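Long-range contact in alkaline serine protease AL20 (Nesterenkonia abyssinica, PDB 3CP7), which probably hydrolyses peptide bonds as a secreted, thermostable serine protease of the trypsin-like kind, working under alkaline conditions: residues Q123-Y128 with G146-D151. Numbering follows the deposited sequence.
Sequences QYYSAY and GTATND
Y125 and G146 form an antiparallel, hydrogen-bonded backbone pair where strands 124-129 and 142-150 run side by side in the second of the enzyme's two antiparallel sheets. Y125 N gives its hydrogen to G146 O (2.9 Å), and G146 N returns one to Y125 O at 3.0 Å. Two residues further along each strand, A148 N gives a nearly straight bond (177°) to Q123 O at 2.9 Å. Between these bonds Y124 and T147 make the non-hydrogen-bonded pair, and Y124 CA adds a CH···O contact to G146 O. The side chains of Y124 and T147 share one face of the sheet. With CG anti to the backbone N (chi1 -177°), the Y124 ring is carried across the neighbouring strand, where CE1 approaches G146 CA to 3.7 Å and CD1 meets T147 OG1 at the ring edge, also at 3.7 Å. A leucine here has no ring to reach over the neighbouring strand, and would probably leave the G146 backbone less covered and a gap beside T147 OG1. Y125 points to the other face, where the ring edge at CE1 touches A148 CB, 3.7 Å away. This buried side is continued by W173, whose ring meets that of Y125, and by I160, against which A148 packs. On its other flank strand 124-129 bonds to strand 172-175 through S126 and F174, so the pairing described here lies inside the sheet. Neighbouring antiparallel strands of this kind build the C-terminal beta-barrel of the chymotrypsin-like, two-barrel fold of the PA clan.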
ATOM      1  N   GLN A 123      12.221 -14.055 -20.808  1.00 12.44           N
ATOM      2  CA  GLN A 123      11.943 -15.466 -20.558  1.00 12.86           C
ATOM      3  C   GLN A 123      10.682 -15.938 -21.281  1.00 12.10           C
ATOM      4  O   GLN A 123       9.887 -15.130 -21.760  1.00 12.31           O
ATOM      5  CB  GLN A 123      11.783 -15.715 -19.059  1.00 13.57           C
ATOM      6  CG  GLN A 123      13.004 -15.368 -18.218  1.00 16.51           C
ATOM      7  CD  GLN A 123      14.047 -16.451 -18.242  1.00 21.23           C
ATOM      8  OE1 GLN A 123      14.165 -17.236 -17.297  1.00 24.04           O
ATOM      9  NE2 GLN A 123      14.795 -16.524 -19.335  1.00 22.54           N
ATOM     10  N   TYR A 124      10.506 -17.256 -21.341  1.00 11.99           N
ATOM     11  CA  TYR A 124       9.319 -17.874 -21.899  1.00 11.57           C
ATOM     12  C   TYR A 124       8.254 -18.017 -20.806  1.00 10.93           C
ATOM     13  O   TYR A 124       8.550 -18.460 -19.688  1.00 11.15           O
ATOM     14  CB  TYR A 124       9.670 -19.254 -22.474  1.00 12.34           C
ATOM     15  CG  TYR A 124       8.521 -19.958 -23.150  1.00 13.01           C
ATOM     16  CD1 TYR A 124       8.248 -19.760 -24.498  1.00 13.99           C
ATOM     17  CD2 TYR A 124       7.704 -20.829 -22.438  1.00 14.87           C
ATOM     18  CE1 TYR A 124       7.188 -20.416 -25.118  1.00 15.29           C
ATOM     19  CE2 TYR A 124       6.647 -21.479 -23.047  1.00 15.20           C
ATOM     20  CZ  TYR A 124       6.392 -21.273 -24.384  1.00 14.57           C
ATOM     21  OH  TYR A 124       5.337 -21.940 -24.978  1.00 16.85           O
ATOM     22  N   TYR A 125       7.021 -17.663 -21.154  1.00  9.85           N
ATOM     23  CA  TYR A 125       5.909 -17.662 -20.219  1.00  9.97           C
ATOM     24  C   TYR A 125       4.701 -18.409 -20.730  1.00 10.11           C
ATOM     25  O   TYR A 125       4.462 -18.495 -21.941  1.00 10.47           O
ATOM     26  CB  TYR A 125       5.446 -16.224 -19.942  1.00  9.48           C
ATOM     27  CG  TYR A 125       6.413 -15.400 -19.131  1.00  8.66           C
ATOM     28  CD1 TYR A 125       7.314 -14.536 -19.754  1.00  8.68           C
ATOM     29  CD2 TYR A 125       6.440 -15.494 -17.733  1.00  8.79           C
ATOM     30  CE1 TYR A 125       8.206 -13.771 -19.013  1.00  8.95           C
ATOM     31  CE2 TYR A 125       7.333 -14.733 -16.979  1.00  9.40           C
ATOM     32  CZ  TYR A 125       8.225 -13.876 -17.634  1.00  8.84           C
ATOM     33  OH  TYR A 125       9.112 -13.109 -16.928  1.00  9.52           O
ATOM     34  N   SER A 126       3.923 -18.909 -19.772  1.00 10.02           N
ATOM     35  CA  SER A 126       2.559 -19.346 -19.977  1.00  9.26           C
ATOM     36  C   SER A 126       1.666 -18.441 -19.129  1.00  9.72           C
ATOM     37  O   SER A 126       1.816 -18.392 -17.900  1.00  9.65           O
ATOM     38  CB  SER A 126       2.406 -20.798 -19.524  1.00  9.61           C
ATOM     39  OG  SER A 126       3.249 -21.640 -20.290  1.00  9.87           O
ATOM     40  N   ALA A 127       0.779 -17.701 -19.790  1.00  8.88           N
ATOM     41  CA  ALA A 127      -0.110 -16.744 -19.112  1.00  9.05           C
ATOM     42  C   ALA A 127      -1.541 -17.249 -19.168  1.00  9.05           C
ATOM     43  O   ALA A 127      -1.953 -17.843 -20.161  1.00  9.18           O
ATOM     44  CB  ALA A 127      -0.007 -15.374 -19.756  1.00  9.47           C
ATOM     45  N   TYR A 128      -2.298 -17.013 -18.102  1.00  9.08           N
ATOM     46  CA  TYR A 128      -3.645 -17.562 -17.959  1.00  8.41           C
ATOM     47  C   TYR A 128      -4.626 -16.491 -17.545  1.00  8.26           C
ATOM     48  O   TYR A 128      -4.250 -15.512 -16.897  1.00  7.85           O
ATOM     49  CB  TYR A 128      -3.647 -18.712 -16.934  1.00  9.09           C
ATOM     50  CG  TYR A 128      -2.861 -19.885 -17.446  1.00  9.15           C
ATOM     51  CD1 TYR A 128      -1.480 -19.938 -17.293  1.00 10.27           C
ATOM     52  CD2 TYR A 128      -3.495 -20.931 -18.117  1.00 10.17           C
ATOM     53  CE1 TYR A 128      -0.737 -21.001 -17.800  1.00  8.84           C
ATOM     54  CE2 TYR A 128      -2.759 -22.005 -18.624  1.00 12.02           C
ATOM     55  CZ  TYR A 128      -1.390 -22.019 -18.472  1.00  9.75           C
ATOM     56  OH  TYR A 128      -0.641 -23.064 -18.957  1.00 12.17           O
ATOM     57  N   GLY A 146       4.520 -17.807 -24.892  1.00 12.44           N
ATOM     58  CA  GLY A 146       5.507 -17.181 -25.738  1.00 12.75           C
ATOM     59  C   GLY A 146       6.656 -16.566 -24.993  1.00 12.61           C
ATOM     60  O   GLY A 146       6.672 -16.534 -23.757  1.00 12.32           O
ATOM     61  N   THR A 147       7.623 -16.079 -25.758  1.00 12.43           N
ATOM     62  CA  THR A 147       8.792 -15.422 -25.211  1.00 12.95           C
ATOM     63  C   THR A 147       8.534 -13.932 -25.054  1.00 12.43           C
ATOM     64  O   THR A 147       8.028 -13.272 -25.971  1.00 12.97           O
ATOM     65  CB  THR A 147      10.022 -15.691 -26.104  1.00 12.90           C
ATOM     66  OG1 THR A 147      10.262 -17.103 -26.131  1.00 15.21           O
ATOM     67  CG2 THR A 147      11.265 -14.984 -25.577  1.00 14.31           C
ATOM     68  N   ALA A 148       8.867 -13.410 -23.879  1.00 11.73           N
ATOM     69  CA  ALA A 148       8.684 -11.987 -23.601  1.00 11.76           C
ATOM     70  C   ALA A 148       9.684 -11.126 -24.359  1.00 11.38           C
ATOM     71  O   ALA A 148      10.858 -11.499 -24.506  1.00 11.60           O
ATOM     72  CB  ALA A 148       8.783 -11.725 -22.099  1.00 11.86           C
ATOM     73  N   THR A 149       9.200  -9.982 -24.842  1.00 11.08           N
ATOM     74  CA  THR A 149      10.045  -8.941 -25.416  1.00 11.46           C
ATOM     75  C   THR A 149       9.774  -7.603 -24.725  1.00 11.15           C
ATOM     76  O   THR A 149       8.787  -7.466 -23.990  1.00 10.77           O
ATOM     77  CB  THR A 149       9.826  -8.799 -26.940  1.00 11.51           C
ATOM     78  OG1 THR A 149       8.428  -8.669 -27.213  1.00 12.62           O
ATOM     79  CG2 THR A 149      10.388 -10.018 -27.673  1.00 13.51           C
ATOM     80  N   ASN A 150      10.631  -6.619 -24.966  1.00 11.29           N
ATOM     81  CA  ASN A 150      10.542  -5.323 -24.322  1.00 11.26           C
ATOM     82  C   ASN A 150       9.353  -4.507 -24.804  1.00 11.36           C
ATOM     83  O   ASN A 150       8.959  -4.581 -25.970  1.00 11.77           O
ATOM     84  CB  ASN A 150      11.831  -4.533 -24.551  1.00 11.86           C
ATOM     85  CG  ASN A 150      13.012  -5.091 -23.774  1.00 12.77           C
ATOM     86  OD1 ASN A 150      14.164  -4.898 -24.175  1.00 16.90           O
ATOM     87  ND2 ASN A 150      12.750  -5.776 -22.675  1.00 10.82           N
ATOM     88  N   ASP A 151       8.794  -3.724 -23.893  1.00 11.20           N
ATOM     89  CA  ASP A 151       7.754  -2.765 -24.222  1.00 11.56           C
ATOM     90  C   ASP A 151       8.231  -1.879 -25.380  1.00 12.08           C
ATOM     91  O   ASP A 151       9.265  -1.233 -25.257  1.00 12.65           O
ATOM     92  CB  ASP A 151       7.497  -1.907 -22.991  1.00 11.23           C
ATOM     93  CG  ASP A 151       6.509  -0.793 -23.241  1.00 10.90           C
ATOM     94  OD1 ASP A 151       5.742  -0.896 -24.224  1.00 10.92           O
ATOM     95  OD2 ASP A 151       6.497   0.167 -22.442  1.00 11.47           O
TER